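PDB 2OXB: beta-fructofuranosidase, insoluble isoenzyme CWINV1 from Arabidopsis thaliana, which hydrolyses sucrose and 1-kestose at their terminal fructose as a secreted cell-wall invertase, and acts less well on neokestose and levan. Local coordinates for residues 9-20 against 307-315. The protein carries 1 engineered substitution. Numbering follows the deposited sequence.
Sequences HFQPPKNWMNDP and GWSGIQTIP. With FRU (beta-D-fructofuranose), chain B.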
# COMPACT_ATOMS: atom_id res chain seq x y z
N HIS A 9 14.43 -0.99 -1.41
CA HIS A 9 13.05 -1.44 -1.34
C HIS A 9 13.02 -2.95 -1.53
O HIS A 9 13.52 -3.69 -0.68
CB HIS A 9 12.22 -0.73 -2.42
CG HIS A 9 11.95 0.70 -2.11
ND1 HIS A 9 11.16 1.10 -1.05
CD2 HIS A 9 12.39 1.84 -2.69
CE1 HIS A 9 11.13 2.42 -1.00
NE2 HIS A 9 11.87 2.89 -1.98
N PHE A 10 12.43 -3.39 -2.63
CA PHE A 10 12.38 -4.79 -2.97
C PHE A 10 11.78 -5.00 -4.35
O PHE A 10 10.82 -4.34 -4.74
CB PHE A 10 11.59 -5.63 -1.96
CG PHE A 10 11.43 -7.06 -2.39
CD1 PHE A 10 12.54 -7.89 -2.53
CD2 PHE A 10 10.17 -7.57 -2.74
CE1 PHE A 10 12.41 -9.20 -3.02
CE2 PHE A 10 10.03 -8.88 -3.24
CZ PHE A 10 11.15 -9.69 -3.37
N GLN A 11 12.37 -5.94 -5.07
CA GLN A 11 11.94 -6.25 -6.40
C GLN A 11 12.73 -7.43 -6.90
O GLN A 11 13.77 -7.79 -6.33
CB GLN A 11 12.20 -5.05 -7.30
CG GLN A 11 13.65 -4.59 -7.30
CD GLN A 11 13.84 -3.30 -8.04
OE1 GLN A 11 13.69 -3.24 -9.26
NE2 GLN A 11 14.13 -2.23 -7.30
N PRO A 12 12.25 -8.07 -7.98
CA PRO A 12 12.98 -9.22 -8.52
C PRO A 12 14.21 -8.66 -9.21
O PRO A 12 14.22 -7.51 -9.65
CB PRO A 12 12.00 -9.81 -9.53
CG PRO A 12 10.66 -9.40 -8.99
CD PRO A 12 10.91 -7.97 -8.59
N PRO A 13 15.28 -9.47 -9.29
CA PRO A 13 16.51 -9.01 -9.95
C PRO A 13 16.30 -8.93 -11.46
O PRO A 13 17.15 -8.44 -12.19
CB PRO A 13 17.51 -10.08 -9.57
CG PRO A 13 16.65 -11.31 -9.46
CD PRO A 13 15.47 -10.80 -8.69
N LYS A 14 15.14 -9.41 -11.90
CA LYS A 14 14.82 -9.43 -13.32
C LYS A 14 13.36 -9.81 -13.55
O LYS A 14 12.80 -10.61 -12.79
CB LYS A 14 15.72 -10.44 -14.04
CG LYS A 14 15.47 -10.56 -15.54
CD LYS A 14 16.21 -11.74 -16.19
CE LYS A 14 15.75 -13.09 -15.63
NZ LYS A 14 16.27 -14.27 -16.39
N ASN A 15 12.75 -9.24 -14.59
CA ASN A 15 11.37 -9.53 -14.99
C ASN A 15 10.19 -9.01 -14.15
O ASN A 15 10.38 -8.50 -13.03
CB ASN A 15 11.20 -11.03 -15.19
CG ASN A 15 12.07 -11.56 -16.30
OD1 ASN A 15 12.11 -11.00 -17.39
ND2 ASN A 15 12.76 -12.67 -16.04
N TRP A 16 8.99 -9.17 -14.72
CA TRP A 16 7.70 -8.73 -14.14
C TRP A 16 7.39 -9.24 -12.75
O TRP A 16 7.77 -10.35 -12.37
CB TRP A 16 6.52 -9.08 -15.10
CG TRP A 16 5.08 -8.77 -14.57
CD1 TRP A 16 4.36 -9.52 -13.68
CD2 TRP A 16 4.29 -7.58 -14.81
NE1 TRP A 16 3.19 -8.87 -13.34
CE2 TRP A 16 3.12 -7.69 -14.02
CE3 TRP A 16 4.46 -6.44 -15.61
CZ2 TRP A 16 2.14 -6.69 -14.00
CZ3 TRP A 16 3.49 -5.45 -15.59
CH2 TRP A 16 2.34 -5.59 -14.78
N MET A 17 6.68 -8.40 -12.00
CA MET A 17 6.25 -8.69 -10.63
C MET A 17 4.85 -8.11 -10.40
O MET A 17 4.53 -7.03 -10.90
CB MET A 17 7.21 -8.10 -9.60
CG MET A 17 6.65 -8.21 -8.18
SD MET A 17 7.85 -8.08 -6.88
CE MET A 17 7.83 -6.32 -6.53
N ASN A 18 4.03 -8.80 -9.61
CA ASN A 18 2.67 -8.32 -9.37
C ASN A 18 2.26 -8.32 -7.89
O ASN A 18 2.98 -7.80 -7.03
CB ASN A 18 1.69 -9.16 -10.20
CG ASN A 18 0.32 -8.52 -10.33
OD1 ASN A 18 -0.53 -9.01 -11.08
ND2 ASN A 18 0.09 -7.43 -9.61
N ASP A 19 1.10 -8.90 -7.62
CA ASP A 19 0.54 -8.99 -6.28
C ASP A 19 1.47 -9.60 -5.22
O ASP A 19 2.34 -10.42 -5.52
CB ASP A 19 -0.75 -9.83 -6.31
CG ASP A 19 -1.93 -9.09 -6.89
OD1 ASP A 19 -1.75 -8.33 -7.85
OD2 ASP A 19 -3.05 -9.31 -6.37
N PRO A 20 1.29 -9.17 -3.96
CA PRO A 20 2.06 -9.64 -2.79
C PRO A 20 1.24 -10.83 -2.29
O PRO A 20 0.02 -10.70 -2.08
CB PRO A 20 1.99 -8.46 -1.82
CG PRO A 20 1.56 -7.28 -2.69
CD PRO A 20 0.61 -7.91 -3.64
N GLY A 307 14.11 -4.77 -18.74
CA GLY A 307 14.06 -6.14 -18.26
C GLY A 307 13.26 -6.37 -17.00
O GLY A 307 13.15 -7.51 -16.54
N TRP A 308 12.69 -5.32 -16.42
CA TRP A 308 11.92 -5.50 -15.19
C TRP A 308 10.68 -4.60 -15.05
O TRP A 308 10.57 -3.53 -15.67
CB TRP A 308 12.84 -5.32 -13.97
CG TRP A 308 13.51 -3.99 -13.91
CD1 TRP A 308 14.77 -3.67 -14.36
CD2 TRP A 308 12.95 -2.77 -13.41
NE1 TRP A 308 15.02 -2.33 -14.18
CE2 TRP A 308 13.92 -1.75 -13.60
CE3 TRP A 308 11.72 -2.44 -12.84
CZ2 TRP A 308 13.70 -0.43 -13.22
CZ3 TRP A 308 11.49 -1.12 -12.47
CH2 TRP A 308 12.48 -0.12 -12.66
N SER A 309 9.75 -5.05 -14.23
CA SER A 309 8.52 -4.29 -13.97
C SER A 309 7.93 -4.72 -12.64
O SER A 309 7.65 -5.89 -12.41
CB SER A 309 7.50 -4.50 -15.10
OG SER A 309 6.31 -3.77 -14.85
N GLY A 310 7.76 -3.75 -11.74
CA GLY A 310 7.17 -4.04 -10.45
C GLY A 310 8.10 -4.01 -9.25
O GLY A 310 9.10 -4.73 -9.18
N ILE A 311 7.77 -3.14 -8.30
CA ILE A 311 8.54 -3.03 -7.07
C ILE A 311 7.54 -3.26 -5.94
O ILE A 311 6.33 -3.26 -6.16
CB ILE A 311 9.16 -1.62 -6.89
CG1 ILE A 311 8.07 -0.60 -6.56
CG2 ILE A 311 9.92 -1.23 -8.12
CD1 ILE A 311 8.58 0.76 -6.24
N GLN A 312 8.05 -3.46 -4.73
CA GLN A 312 7.18 -3.67 -3.58
C GLN A 312 7.44 -2.51 -2.64
O GLN A 312 8.58 -2.23 -2.28
CB GLN A 312 7.53 -4.98 -2.89
CG GLN A 312 6.40 -5.55 -2.07
CD GLN A 312 5.32 -6.21 -2.93
OE1 GLN A 312 4.21 -6.48 -2.45
NE2 GLN A 312 5.64 -6.48 -4.20
N THR A 313 6.38 -1.81 -2.26
CA THR A 313 6.53 -0.69 -1.35
C THR A 313 6.98 -1.19 0.02
O THR A 313 6.67 -2.32 0.43
CB THR A 313 5.22 0.05 -1.18
OG1 THR A 313 4.22 -0.86 -0.70
CG2 THR A 313 4.78 0.65 -2.49
N ILE A 314 7.69 -0.33 0.74
CA ILE A 314 8.17 -0.68 2.06
C ILE A 314 7.01 -1.10 2.95
O ILE A 314 5.98 -0.42 3.01
CB ILE A 314 8.90 0.49 2.75
CG1 ILE A 314 9.39 0.03 4.12
CG2 ILE A 314 7.95 1.68 2.92
CD1 ILE A 314 9.87 1.16 4.99
N PRO A 315 7.17 -2.23 3.64
CA PRO A 315 6.11 -2.72 4.52
C PRO A 315 5.69 -1.59 5.45
O PRO A 315 6.53 -0.98 6.08
CB PRO A 315 6.79 -3.88 5.25
CG PRO A 315 7.72 -4.42 4.20
CD PRO A 315 8.33 -3.15 3.65
C1 FRU B . -4.42 -7.82 -9.19
C2 FRU B . -4.77 -9.10 -9.96
C3 FRU B . -5.48 -10.12 -9.06
C4 FRU B . -5.04 -11.45 -9.62
C5 FRU B . -3.65 -11.11 -10.14
C6 FRU B . -3.32 -11.74 -11.48
O1 FRU B . -5.58 -7.13 -8.77
O2 FRU B . -5.54 -8.96 -11.22
O3 FRU B . -6.90 -10.02 -9.08
O4 FRU B . -5.00 -12.47 -8.61
O5 FRU B . -3.56 -9.70 -10.30
O6 FRU B . -3.16 -13.13 -11.29
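Gln312 reaches across to Phe10, Met17 and Pro20 and buries more surface here than any other residue. Its backbone N donates to Phe10 O at 2.9 Å. CB lies at the edge of the Phe10 ring, in its plane, 3.7 Å from CD2. The chain leaves with CG anti to the backbone N (chi1 -157°), then bends at chi2 (76°). This turn carries CD toward Pro20, 3.9 Å from its CG; OE1 follows, but sits too close to that ring for its exact place to be trusted. NE2 ends beside the thioether of Met17, 3.8 Å from SD; the two side chains cross at about a right angle. Trp291 also touches Gln312.

Further along, Asn15 N donates to Gly307 O, in the carbonyl plane. Met17 N makes a weak bond to Ser309 O. Strand 15-26 is an inner strand of the five-bladed beta-propeller of family 32, and the short, weakly bonded strand 308-309 lies along its edge. Ser309 CB packs 3.6 Å from Trp16 CE3, and Ser309 O sits over one face of that indole, toward its rim. Trp43 meets the same ring nearly perpendicularly.

Trp16 to Asp19 all belong to the substrate site, and the last two face the sugar. Asn18 OD1 is 3.2 Å from O5 of the bound fructose, and Asp19 OD1 is 3.0 Å from its C1. An alanine in place of Asp19 would remove this active-site carboxylate and would probably leave Ser79 OG without its partner OD2 and a gap beside the sugar. Gln35, Ser79, Asp145 and the engineered Gln199 also hydrogen-bond the fructose.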